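Local coordinates for TarM (Staphylococcus aureus subsp. aureus 21178, PDB 4X7M), which belongs to the glycosyl transferases group 1 family, has the two-domain GT-B fold, and is modelled with UDP bound, at residues 140-145 and 154-159; 251-256 and 423-428; 278-283 and 300-305; 329-334 and 401-406. The protein carries 1 engineered substitution. One frame throughout, in Å; residues are numbered along the deposited sequence.

Contacts 2, 3 and 4 form one cluster in the GT-B part of the chain, while contact 1 stands apart in an antiparallel sheet, its centre about 42 to 45 Å from the other three. Contact 4 touches UDP directly. Contact 2, whose centre is about 8 Å from that of contact 4, joins it through the bond from Tyr426 N to Glu403 O and that from Phe256 N to Tyr402 OH. Contact 3 reaches the 401-406 loop of contact 4 through Ser303 OG, bonded to Gln405 NE2, and its Asn304 side chain lies about 7 Å from UDP. Thr283 of contact 3 also packs on Tyr426 of contact 2, closing the network.

Contact 1: residues 140-145 and 154-159; sequences RIERFS and KETFNV
Phe157 N gives Ile141 O a nearly straight hydrogen bond of 2.8 Å. Arg143 and Glu155 exchange two more: Glu155 N meets Arg143 O at 2.8 Å and 161°, whereas the return bond from Arg143 N to Glu155 O is weak, bent to 130°. A water shared among Arg143 O, Ser145 OG and Glu155 OE1 adds a further link, and Glu155 OE2 is taken by Gln166. These bonds tie the beta hairpin of strands 139-147 and 150-157, part of a ten-stranded antiparallel sheet; on the other flank Ile141 and Glu142 both face Phe134, a classic beta bulge. Arg140 lies over the Phe157 ring. Its CG is anti to the backbone N (chi1 -174°); the bend at chi2 sets CD over the ring, 3.4 Å from the Phe157 centroid, and that at chi3 lays the guanidinium off-centre on it. The charge is answered by Asp133, which also pairs with Arg143 NE and so bridges the two arginines. Lys154 runs beside Phe144 and rests CG on the ring face, 4.0 Å from its centroid. Lys154 NZ makes a long salt bridge of 3.7 Å to Glu142 OE1, while Glu142 OE2 pairs with Arg95.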
# COMPACT_ATOMS: atom_id res chain seq x y z
N ARG A 140 -0.08 -23.19 -26.41
CA ARG A 140 0.96 -22.36 -25.78
C ARG A 140 1.68 -23.09 -24.65
O ARG A 140 1.06 -23.45 -23.65
CB ARG A 140 0.35 -21.02 -25.30
CG ARG A 140 1.35 -20.00 -24.74
CD ARG A 140 0.76 -19.31 -23.51
NE ARG A 140 0.54 -17.88 -23.73
CZ ARG A 140 -0.33 -17.14 -23.05
NH1 ARG A 140 -1.09 -17.68 -22.11
NH2 ARG A 140 -0.45 -15.85 -23.32
N ILE A 141 2.99 -23.33 -24.83
CA ILE A 141 3.85 -24.02 -23.87
C ILE A 141 4.82 -23.08 -23.13
O ILE A 141 5.14 -23.34 -21.97
CB ILE A 141 4.58 -25.25 -24.49
CG1 ILE A 141 5.38 -24.87 -25.75
CG2 ILE A 141 3.59 -26.39 -24.75
CD1 ILE A 141 6.72 -25.57 -25.89
N GLU A 142 5.30 -22.03 -23.81
CA GLU A 142 6.28 -21.09 -23.25
C GLU A 142 5.98 -19.61 -23.53
O GLU A 142 5.15 -19.29 -24.38
CB GLU A 142 7.68 -21.44 -23.79
CG GLU A 142 8.31 -22.69 -23.19
CD GLU A 142 9.62 -23.09 -23.83
OE1 GLU A 142 10.61 -23.29 -23.09
OE2 GLU A 142 9.67 -23.22 -25.08
N ARG A 143 6.64 -18.71 -22.78
CA ARG A 143 6.55 -17.26 -22.99
C ARG A 143 7.82 -16.56 -22.53
O ARG A 143 8.19 -16.66 -21.37
CB ARG A 143 5.30 -16.62 -22.35
CG ARG A 143 5.33 -15.09 -22.37
CD ARG A 143 4.17 -14.47 -21.66
NE ARG A 143 3.14 -14.06 -22.61
CZ ARG A 143 1.97 -13.52 -22.27
NH1 ARG A 143 1.67 -13.33 -20.99
NH2 ARG A 143 1.10 -13.17 -23.21
N PHE A 144 8.45 -15.83 -23.45
CA PHE A 144 9.63 -15.05 -23.17
C PHE A 144 9.24 -13.59 -23.13
O PHE A 144 8.72 -13.06 -24.11
CB PHE A 144 10.68 -15.30 -24.26
CG PHE A 144 11.32 -16.66 -24.19
CD1 PHE A 144 12.43 -16.89 -23.38
CD2 PHE A 144 10.84 -17.71 -24.97
CE1 PHE A 144 13.05 -18.14 -23.36
CE2 PHE A 144 11.45 -18.97 -24.92
CZ PHE A 144 12.56 -19.17 -24.13
N SER A 145 9.47 -12.94 -21.98
CA SER A 145 9.16 -11.52 -21.75
C SER A 145 10.43 -10.67 -21.89
O SER A 145 11.48 -11.04 -21.36
CB SER A 145 8.51 -11.32 -20.38
OG SER A 145 7.26 -11.97 -20.32
N LYS A 154 11.00 -16.01 -18.44
CA LYS A 154 10.48 -17.13 -19.22
C LYS A 154 9.44 -17.80 -18.33
O LYS A 154 9.72 -18.09 -17.16
CB LYS A 154 11.56 -18.14 -19.66
CG LYS A 154 11.02 -19.30 -20.53
CD LYS A 154 12.05 -20.43 -20.76
CE LYS A 154 11.88 -21.60 -19.81
NZ LYS A 154 12.81 -22.72 -20.13
N GLU A 155 8.25 -18.02 -18.89
CA GLU A 155 7.14 -18.69 -18.22
C GLU A 155 6.78 -19.94 -18.98
O GLU A 155 6.71 -19.92 -20.20
CB GLU A 155 5.91 -17.77 -18.14
CG GLU A 155 6.01 -16.73 -17.05
CD GLU A 155 4.96 -15.64 -17.17
OE1 GLU A 155 4.95 -14.93 -18.20
OE2 GLU A 155 4.17 -15.49 -16.21
N THR A 156 6.57 -21.04 -18.26
CA THR A 156 6.17 -22.34 -18.80
C THR A 156 4.69 -22.51 -18.48
O THR A 156 4.27 -22.25 -17.34
CB THR A 156 7.08 -23.46 -18.26
OG1 THR A 156 8.37 -23.32 -18.86
CG2 THR A 156 6.55 -24.85 -18.55
N PHE A 157 3.90 -22.91 -19.48
CA PHE A 157 2.45 -23.12 -19.38
C PHE A 157 2.10 -24.61 -19.41
O PHE A 157 2.92 -25.44 -19.84
CB PHE A 157 1.72 -22.36 -20.50
CG PHE A 157 1.87 -20.87 -20.42
CD1 PHE A 157 3.03 -20.24 -20.86
CD2 PHE A 157 0.85 -20.08 -19.92
CE1 PHE A 157 3.18 -18.86 -20.77
CE2 PHE A 157 0.99 -18.69 -19.84
CZ PHE A 157 2.15 -18.10 -20.27
N ASN A 158 0.89 -24.96 -18.94
CA ASN A 158 0.39 -26.34 -18.93
C ASN A 158 -0.67 -26.54 -20.03
O ASN A 158 -0.84 -25.67 -20.88
CB ASN A 158 -0.16 -26.70 -17.54
CG ASN A 158 -1.23 -25.77 -17.03
OD1 ASN A 158 -2.33 -25.68 -17.58
ND2 ASN A 158 -0.93 -25.05 -15.97
N VAL A 159 -1.38 -27.68 -20.00
CA VAL A 159 -2.45 -28.00 -20.95
C VAL A 159 -3.67 -27.05 -20.83
O VAL A 159 -4.31 -26.75 -21.84
CB VAL A 159 -2.85 -29.50 -20.94
CG1 VAL A 159 -1.71 -30.37 -21.47
CG2 VAL A 159 -3.29 -29.96 -19.55
O HOH W 1 7.30 -14.61 -19.69

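Contact 2: residues 251-256 and 423-428; sequences NHHENF and DIKYGP
A buried loop-to-loop contact brings Asn251 and the two histidines after it against Lys425 and Tyr426, joining the loop that follows strand 243-247 of one parallel sheet to the loop that follows strand 419-422 of the other. Across it, Asn251 ND2 donates a weak bond of 2.8 Å to Lys425 O, bent to 127°. The other end of that amide is held from within its own loop. Asn251 OD1 accepts from His253 ND1 at 2.7 Å, on an in-plane lone pair, and from His253 N at 3.2 Å, well above the carbonyl plane. The second of these bonds makes an Asx turn, and the pair fixes the amide flip so that ND2 is presented to Lys425. In GT-B proteins two such parallel-sheet domains face each other across a cleft, and here the two loops meet near UDP, about 11 Å from the Asn251 side chain. Tyr426 follows a cis peptide bond, and Lys425 CB sits over the centre of its ring. The Tyr426 and Asn251 side chains cross at about a right angle, amide and ring planes 53° apart, with Tyr426 CE2 lying 3.4 Å from Asn251 OD1. The tyrosine hydroxyl reaches the edges of both imidazoles: Tyr426 OH is 3.1 Å from His252 CE1 and 3.3 Å from His253 CE1. Asp289 takes up both Tyr426 OH and Lys425 NZ, while His252 uses its two nitrogens on Gln293 and Gln286.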
# COMPACT_ATOMS: atom_id res chain seq x y z
N ASN A 251 -7.76 -1.68 12.00
CA ASN A 251 -8.49 -2.22 13.12
C ASN A 251 -8.30 -3.76 12.97
O ASN A 251 -8.45 -4.30 11.87
CB ASN A 251 -9.96 -1.78 13.01
CG ASN A 251 -10.89 -2.27 14.08
OD1 ASN A 251 -10.66 -3.25 14.80
ND2 ASN A 251 -12.01 -1.60 14.17
N HIS A 252 -7.94 -4.46 14.05
CA HIS A 252 -7.69 -5.91 14.01
C HIS A 252 -8.91 -6.82 13.91
O HIS A 252 -8.72 -7.99 13.65
CB HIS A 252 -6.80 -6.32 15.18
CG HIS A 252 -7.45 -6.10 16.49
ND1 HIS A 252 -7.60 -4.83 17.01
CD2 HIS A 252 -8.00 -6.99 17.34
CE1 HIS A 252 -8.25 -4.98 18.15
NE2 HIS A 252 -8.49 -6.27 18.40
N HIS A 253 -10.14 -6.33 14.16
CA HIS A 253 -11.36 -7.13 14.03
C HIS A 253 -11.72 -7.16 12.55
O HIS A 253 -11.48 -6.18 11.84
CB HIS A 253 -12.55 -6.50 14.80
CG HIS A 253 -12.27 -6.14 16.23
ND1 HIS A 253 -11.85 -4.86 16.58
CD2 HIS A 253 -12.42 -6.88 17.36
CE1 HIS A 253 -11.72 -4.88 17.90
NE2 HIS A 253 -12.05 -6.06 18.42
N GLU A 254 -12.33 -8.26 12.08
CA GLU A 254 -12.74 -8.39 10.67
C GLU A 254 -13.82 -7.35 10.25
O GLU A 254 -14.73 -7.06 11.05
CB GLU A 254 -13.18 -9.84 10.37
CG GLU A 254 -13.32 -10.18 8.89
CD GLU A 254 -12.04 -10.07 8.08
OE1 GLU A 254 -11.21 -11.01 8.17
OE2 GLU A 254 -11.88 -9.04 7.39
N ASN A 255 -13.68 -6.78 9.02
CA ASN A 255 -14.61 -5.77 8.47
C ASN A 255 -15.98 -6.35 8.20
O ASN A 255 -16.07 -7.46 7.68
CB ASN A 255 -14.07 -5.18 7.18
CG ASN A 255 -12.96 -4.21 7.34
OD1 ASN A 255 -12.83 -3.50 8.36
ND2 ASN A 255 -12.20 -4.07 6.27
N PHE A 256 -17.04 -5.59 8.52
CA PHE A 256 -18.46 -6.00 8.36
C PHE A 256 -18.69 -7.43 8.86
O PHE A 256 -19.21 -8.28 8.14
CB PHE A 256 -18.92 -5.85 6.89
CG PHE A 256 -18.53 -4.56 6.22
CD1 PHE A 256 -19.21 -3.37 6.51
CD2 PHE A 256 -17.52 -4.54 5.27
CE1 PHE A 256 -18.87 -2.17 5.86
CE2 PHE A 256 -17.17 -3.35 4.64
CZ PHE A 256 -17.86 -2.18 4.93
N ASP A 423 -17.63 8.03 16.08
CA ASP A 423 -16.69 7.59 17.12
C ASP A 423 -16.43 6.09 16.95
O ASP A 423 -17.02 5.27 17.63
CB ASP A 423 -17.22 7.95 18.52
CG ASP A 423 -16.21 7.87 19.63
OD1 ASP A 423 -15.05 7.55 19.34
OD2 ASP A 423 -16.59 8.14 20.78
N ILE A 424 -15.54 5.74 16.01
CA ILE A 424 -15.22 4.36 15.67
C ILE A 424 -13.90 3.85 16.23
O ILE A 424 -13.10 4.60 16.81
CB ILE A 424 -15.37 4.08 14.13
CG1 ILE A 424 -14.51 4.98 13.27
CG2 ILE A 424 -16.85 4.11 13.71
CD1 ILE A 424 -13.17 4.40 12.81
N LYS A 425 -13.72 2.55 16.07
CA LYS A 425 -12.50 1.84 16.38
C LYS A 425 -11.70 1.82 15.05
O LYS A 425 -12.18 1.21 14.12
CB LYS A 425 -12.84 0.40 16.83
CG LYS A 425 -13.33 0.34 18.26
CD LYS A 425 -13.54 -1.06 18.75
CE LYS A 425 -14.06 -1.08 20.19
NZ LYS A 425 -13.09 -0.43 21.16
N TYR A 426 -10.56 2.54 14.92
CA TYR A 426 -9.87 3.34 15.93
C TYR A 426 -9.42 4.67 15.36
O TYR A 426 -9.26 4.77 14.17
CB TYR A 426 -8.65 2.59 16.47
CG TYR A 426 -8.99 1.27 17.10
CD1 TYR A 426 -9.51 1.20 18.40
CD2 TYR A 426 -8.81 0.08 16.41
CE1 TYR A 426 -9.80 -0.02 18.99
CE2 TYR A 426 -9.13 -1.15 16.99
CZ TYR A 426 -9.59 -1.20 18.29
OH TYR A 426 -9.87 -2.39 18.89
N GLY A 427 -9.20 5.67 16.21
CA GLY A 427 -8.70 6.95 15.72
C GLY A 427 -9.46 8.22 16.08
O GLY A 427 -8.91 9.03 16.82
N PRO A 428 -10.69 8.48 15.55
CA PRO A 428 -11.37 9.74 15.88
C PRO A 428 -11.28 10.19 17.35
O PRO A 428 -10.93 11.35 17.59
CB PRO A 428 -12.81 9.51 15.42
CG PRO A 428 -12.71 8.48 14.36
CD PRO A 428 -11.48 7.65 14.61

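Contact 3: residues 278-283 and 300-305; sequences GVIVLT and FTISNF
Phe300 joins Val279 and Val281 by two backbone bonds, Phe300 N to Val279 O at 2.7 Å and Val281 N to Phe300 O at 2.9 Å, and Ile302 N adds a third to Val281 O at 3.1 Å. The last two run nearly along the C=O axis. Gly278, without a side chain, sets its CA in the plane of the Phe300 ring at its edge, 3.9 Å from CE2. Ile280, on the sheet face that carries Phe300, packs its CG1 on Ile302 CD1 at 3.7 Å. Beyond the strand ends, both methyls of Leu282 lean on Asn304 ND2, CD1 at 3.5 Å and CD2 almost as close. Asn304 CG sits between the backbone N and carbonyl carbon (chi1 59°), which turns the amide toward the leucine. Further out, Ile280 and Ile302 are backed by helix 480-491, Val281 and Thr301 by helix 284-293, and Ser303 OG is held by Gln405. Thr283 N-caps helix 284-293, which carries the chain from strand 278-281 to strand 299-301, the edge of the seven-stranded parallel sheet: a beta-alpha-beta unit of the Rossmann-like kind found in GT-B folds.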
# COMPACT_ATOMS: atom_id res chain seq x y z
N GLY A 278 8.40 -6.38 19.78
CA GLY A 278 7.14 -5.69 19.99
C GLY A 278 6.26 -5.55 18.76
O GLY A 278 6.74 -5.66 17.63
N VAL A 279 4.95 -5.30 19.00
CA VAL A 279 3.95 -5.06 17.97
C VAL A 279 3.35 -3.67 18.20
O VAL A 279 2.85 -3.38 19.28
CB VAL A 279 2.88 -6.17 17.82
CG1 VAL A 279 1.79 -5.75 16.84
CG2 VAL A 279 3.54 -7.47 17.35
N ILE A 280 3.45 -2.81 17.16
CA ILE A 280 2.98 -1.43 17.15
C ILE A 280 1.57 -1.32 16.60
O ILE A 280 1.22 -1.97 15.61
CB ILE A 280 4.02 -0.48 16.46
CG1 ILE A 280 5.19 -0.15 17.42
CG2 ILE A 280 3.38 0.82 15.91
CD1 ILE A 280 6.33 -1.16 17.51
N VAL A 281 0.73 -0.54 17.31
CA VAL A 281 -0.64 -0.19 16.98
C VAL A 281 -0.70 1.33 17.01
O VAL A 281 0.06 1.95 17.77
CB VAL A 281 -1.72 -0.89 17.84
CG1 VAL A 281 -1.83 -2.36 17.48
CG2 VAL A 281 -1.49 -0.69 19.34
N LEU A 282 -1.51 1.92 16.12
CA LEU A 282 -1.55 3.38 15.99
C LEU A 282 -2.18 4.19 17.10
O LEU A 282 -1.78 5.34 17.23
CB LEU A 282 -2.04 3.82 14.59
CG LEU A 282 -1.36 3.14 13.41
CD1 LEU A 282 -2.21 3.28 12.14
CD2 LEU A 282 0.14 3.52 13.28
N THR A 283 -3.18 3.64 17.84
CA THR A 283 -3.91 4.35 18.94
C THR A 283 -3.95 3.56 20.24
O THR A 283 -3.92 2.33 20.20
CB THR A 283 -5.35 4.66 18.54
OG1 THR A 283 -6.13 3.46 18.52
CG2 THR A 283 -5.49 5.45 17.24
N PHE A 300 2.67 -2.05 21.68
CA PHE A 300 3.07 -0.67 21.85
C PHE A 300 2.30 0.28 21.00
O PHE A 300 1.99 -0.03 19.86
CB PHE A 300 4.59 -0.51 21.64
CG PHE A 300 5.38 -1.38 22.58
CD1 PHE A 300 5.51 -1.04 23.94
CD2 PHE A 300 5.96 -2.56 22.14
CE1 PHE A 300 6.22 -1.85 24.82
CE2 PHE A 300 6.68 -3.37 23.03
CZ PHE A 300 6.80 -3.02 24.36
N THR A 301 1.99 1.45 21.56
CA THR A 301 1.28 2.49 20.86
C THR A 301 2.26 3.53 20.38
O THR A 301 2.91 4.23 21.17
CB THR A 301 0.13 3.10 21.70
OG1 THR A 301 -0.84 2.08 21.92
CG2 THR A 301 -0.54 4.28 20.98
N ILE A 302 2.37 3.62 19.08
CA ILE A 302 3.15 4.63 18.40
C ILE A 302 2.29 5.05 17.25
O ILE A 302 2.00 4.24 16.37
CB ILE A 302 4.60 4.24 17.95
CG1 ILE A 302 5.40 3.50 19.07
CG2 ILE A 302 5.34 5.51 17.49
CD1 ILE A 302 6.84 2.95 18.67
N SER A 303 1.75 6.29 17.32
CA SER A 303 1.00 6.92 16.25
C SER A 303 1.93 7.01 15.04
O SER A 303 3.15 7.10 15.22
CB SER A 303 0.67 8.35 16.68
OG SER A 303 0.29 9.16 15.58
N ASN A 304 1.38 7.03 13.81
CA ASN A 304 2.28 7.20 12.68
C ASN A 304 2.79 8.64 12.60
O ASN A 304 2.12 9.52 13.15
CB ASN A 304 1.84 6.50 11.35
CG ASN A 304 0.52 6.90 10.75
OD1 ASN A 304 0.43 7.97 10.15
ND2 ASN A 304 -0.47 6.01 10.75
N PHE A 305 4.02 8.88 12.06
CA PHE A 305 4.58 10.22 11.91
C PHE A 305 3.61 11.14 11.19
O PHE A 305 3.00 10.73 10.21
CB PHE A 305 5.96 10.21 11.17
CG PHE A 305 7.12 9.78 12.03
CD1 PHE A 305 7.60 10.61 13.04
CD2 PHE A 305 7.65 8.50 11.92
CE1 PHE A 305 8.63 10.18 13.87
CE2 PHE A 305 8.67 8.07 12.78
CZ PHE A 305 9.17 8.92 13.72

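Contact 4: residues 329-334 and 401-406; sequences PTKRID and QYEGQG. With UDP (uridine-5'-diphosphate), chain C.
Lys331 NZ stands between Glu403 and the diphosphate of UDP, so one ammonium serves both a carboxylate and a ligand. It makes a 2.8 Å salt bridge to Glu403 OE2, which offers its syn lone pair, and a hydrogen bond of 3.1 Å to UDP O3A; a weak one of 3.4 Å goes to UDP O1B. Both segments belong to the UDP-binding domain of the GT-B fold, where Gly406 is the N-cap of the helix 407-414, whose first residues, Leu407 and Ser408, hold UDP through their backbone N atoms. Lys331 starts away from its partner but bends at chi2 (-62°), then runs extended to cross Glu403 at about a right angle. Ser400 bonds the other oxygen, Glu403 OE1, which is consistent with holding the carboxylate that in turn steadies Lys331. The backbones are joined by Gln401 N to Thr330 O, 2.9 Å and almost linear, and a water links Thr330 OG1 with Tyr402 O. Thr330 CG2 rests on Tyr402 CD2 at 3.9 Å, and the tyrosine hydroxyl is taken by Phe256 N. Next to them, Arg332 CG abuts Gln401 CG at 3.3 Å. The arginine's own end is anchored side-on, NE to Asp334 OD1 and NH2 to Asp334 OD2, each bond 2.8 Å long.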
# COMPACT_ATOMS: atom_id res chain seq x y z
N PRO A 329 -15.94 0.55 0.42
CA PRO A 329 -17.04 0.26 1.38
C PRO A 329 -16.84 0.62 2.86
O PRO A 329 -17.80 1.07 3.45
CB PRO A 329 -17.33 -1.23 1.18
CG PRO A 329 -16.86 -1.51 -0.21
CD PRO A 329 -15.63 -0.65 -0.39
N THR A 330 -15.62 0.44 3.44
CA THR A 330 -15.34 0.73 4.88
C THR A 330 -15.54 2.22 5.26
O THR A 330 -15.85 2.51 6.43
CB THR A 330 -13.93 0.25 5.30
OG1 THR A 330 -12.96 0.86 4.44
CG2 THR A 330 -13.76 -1.25 5.26
N LYS A 331 -15.36 3.15 4.27
CA LYS A 331 -15.52 4.61 4.36
C LYS A 331 -16.97 5.03 4.54
O LYS A 331 -17.24 6.14 4.99
CB LYS A 331 -14.95 5.29 3.11
CG LYS A 331 -13.45 5.09 2.92
CD LYS A 331 -12.65 5.68 4.05
CE LYS A 331 -11.17 5.55 3.88
NZ LYS A 331 -10.47 6.00 5.12
N ARG A 332 -17.91 4.12 4.15
CA ARG A 332 -19.36 4.25 4.21
C ARG A 332 -19.86 5.55 3.61
O ARG A 332 -20.55 6.33 4.27
CB ARG A 332 -19.92 4.02 5.63
CG ARG A 332 -19.65 2.64 6.23
CD ARG A 332 -20.24 1.44 5.50
NE ARG A 332 -21.67 1.55 5.22
CZ ARG A 332 -22.64 1.16 6.04
NH1 ARG A 332 -22.34 0.64 7.23
NH2 ARG A 332 -23.91 1.29 5.70
N ILE A 333 -19.52 5.78 2.35
CA ILE A 333 -19.96 6.99 1.65
C ILE A 333 -21.51 7.01 1.48
O ILE A 333 -22.11 8.08 1.40
CB ILE A 333 -19.10 7.31 0.39
CG1 ILE A 333 -17.62 7.48 0.80
CG2 ILE A 333 -19.58 8.59 -0.33
CD1 ILE A 333 -16.62 7.07 -0.19
N ASP A 334 -22.15 5.81 1.60
CA ASP A 334 -23.61 5.66 1.58
C ASP A 334 -24.21 6.37 2.78
O ASP A 334 -25.22 7.06 2.63
CB ASP A 334 -24.02 4.17 1.54
CG ASP A 334 -23.67 3.33 2.77
OD1 ASP A 334 -22.48 3.35 3.19
OD2 ASP A 334 -24.59 2.66 3.31
N GLN A 401 -16.37 3.40 9.16
CA GLN A 401 -16.69 2.42 10.21
C GLN A 401 -15.44 1.77 10.78
O GLN A 401 -15.45 1.33 11.94
CB GLN A 401 -17.59 1.32 9.65
CG GLN A 401 -19.00 1.76 9.36
CD GLN A 401 -19.64 2.44 10.55
OE1 GLN A 401 -19.75 1.84 11.63
NE2 GLN A 401 -20.05 3.70 10.38
N TYR A 402 -14.39 1.65 9.96
CA TYR A 402 -13.16 0.99 10.35
C TYR A 402 -11.99 1.86 9.98
O TYR A 402 -12.00 2.45 8.89
CB TYR A 402 -13.04 -0.40 9.70
CG TYR A 402 -14.28 -1.24 9.86
CD1 TYR A 402 -14.52 -1.94 11.05
CD2 TYR A 402 -15.24 -1.30 8.85
CE1 TYR A 402 -15.68 -2.68 11.22
CE2 TYR A 402 -16.40 -2.06 9.02
CZ TYR A 402 -16.61 -2.75 10.20
OH TYR A 402 -17.76 -3.49 10.38
N GLU A 403 -10.96 1.92 10.88
CA GLU A 403 -9.74 2.71 10.72
C GLU A 403 -8.66 2.24 11.71
O GLU A 403 -8.98 1.68 12.75
CB GLU A 403 -10.08 4.18 11.03
CG GLU A 403 -9.59 5.19 10.03
CD GLU A 403 -10.28 5.23 8.69
OE1 GLU A 403 -11.50 5.51 8.67
OE2 GLU A 403 -9.60 5.08 7.65
N GLY A 404 -7.39 2.50 11.39
CA GLY A 404 -6.27 2.23 12.29
C GLY A 404 -5.96 3.50 13.07
O GLY A 404 -5.63 3.46 14.26
N GLN A 405 -6.16 4.66 12.39
CA GLN A 405 -5.97 6.01 12.89
C GLN A 405 -6.82 7.05 12.11
O GLN A 405 -7.54 7.82 12.74
CB GLN A 405 -4.50 6.37 12.87
CG GLN A 405 -4.16 7.61 13.67
CD GLN A 405 -2.69 7.87 13.69
OE1 GLN A 405 -1.93 7.43 12.82
NE2 GLN A 405 -2.26 8.57 14.71
N GLY A 406 -6.73 7.09 10.78
CA GLY A 406 -7.53 8.03 10.00
C GLY A 406 -6.81 9.31 9.66
O GLY A 406 -7.15 10.38 10.16
N1 UDP C . -6.17 10.93 -1.00
C2 UDP C . -5.81 11.88 -1.95
N3 UDP C . -6.74 12.11 -2.94
C4 UDP C . -7.95 11.45 -3.11
C5 UDP C . -8.22 10.43 -2.14
C6 UDP C . -7.36 10.22 -1.13
O2 UDP C . -4.70 12.39 -1.99
O4 UDP C . -8.70 11.77 -4.05
C1' UDP C . -5.31 10.72 0.20
C2' UDP C . -5.59 11.66 1.38
O2' UDP C . -5.00 12.94 1.25
C3' UDP C . -4.93 10.87 2.51
C4' UDP C . -5.25 9.42 2.15
O4' UDP C . -5.54 9.42 0.73
O3' UDP C . -3.52 11.03 2.53
C5' UDP C . -6.36 8.77 2.94
O5' UDP C . -5.98 8.53 4.33
PA UDP C . -6.87 7.69 5.37
O1A UDP C . -8.00 8.49 5.90
O2A UDP C . -6.05 7.15 6.56
O3A UDP C . -7.46 6.46 4.61
PB UDP C . -6.89 5.21 3.77
O1B UDP C . -7.91 4.10 3.99
O2B UDP C . -6.76 5.62 2.30
O3B UDP C . -5.58 4.79 4.28
O HOH W 2 -11.78 2.58 6.27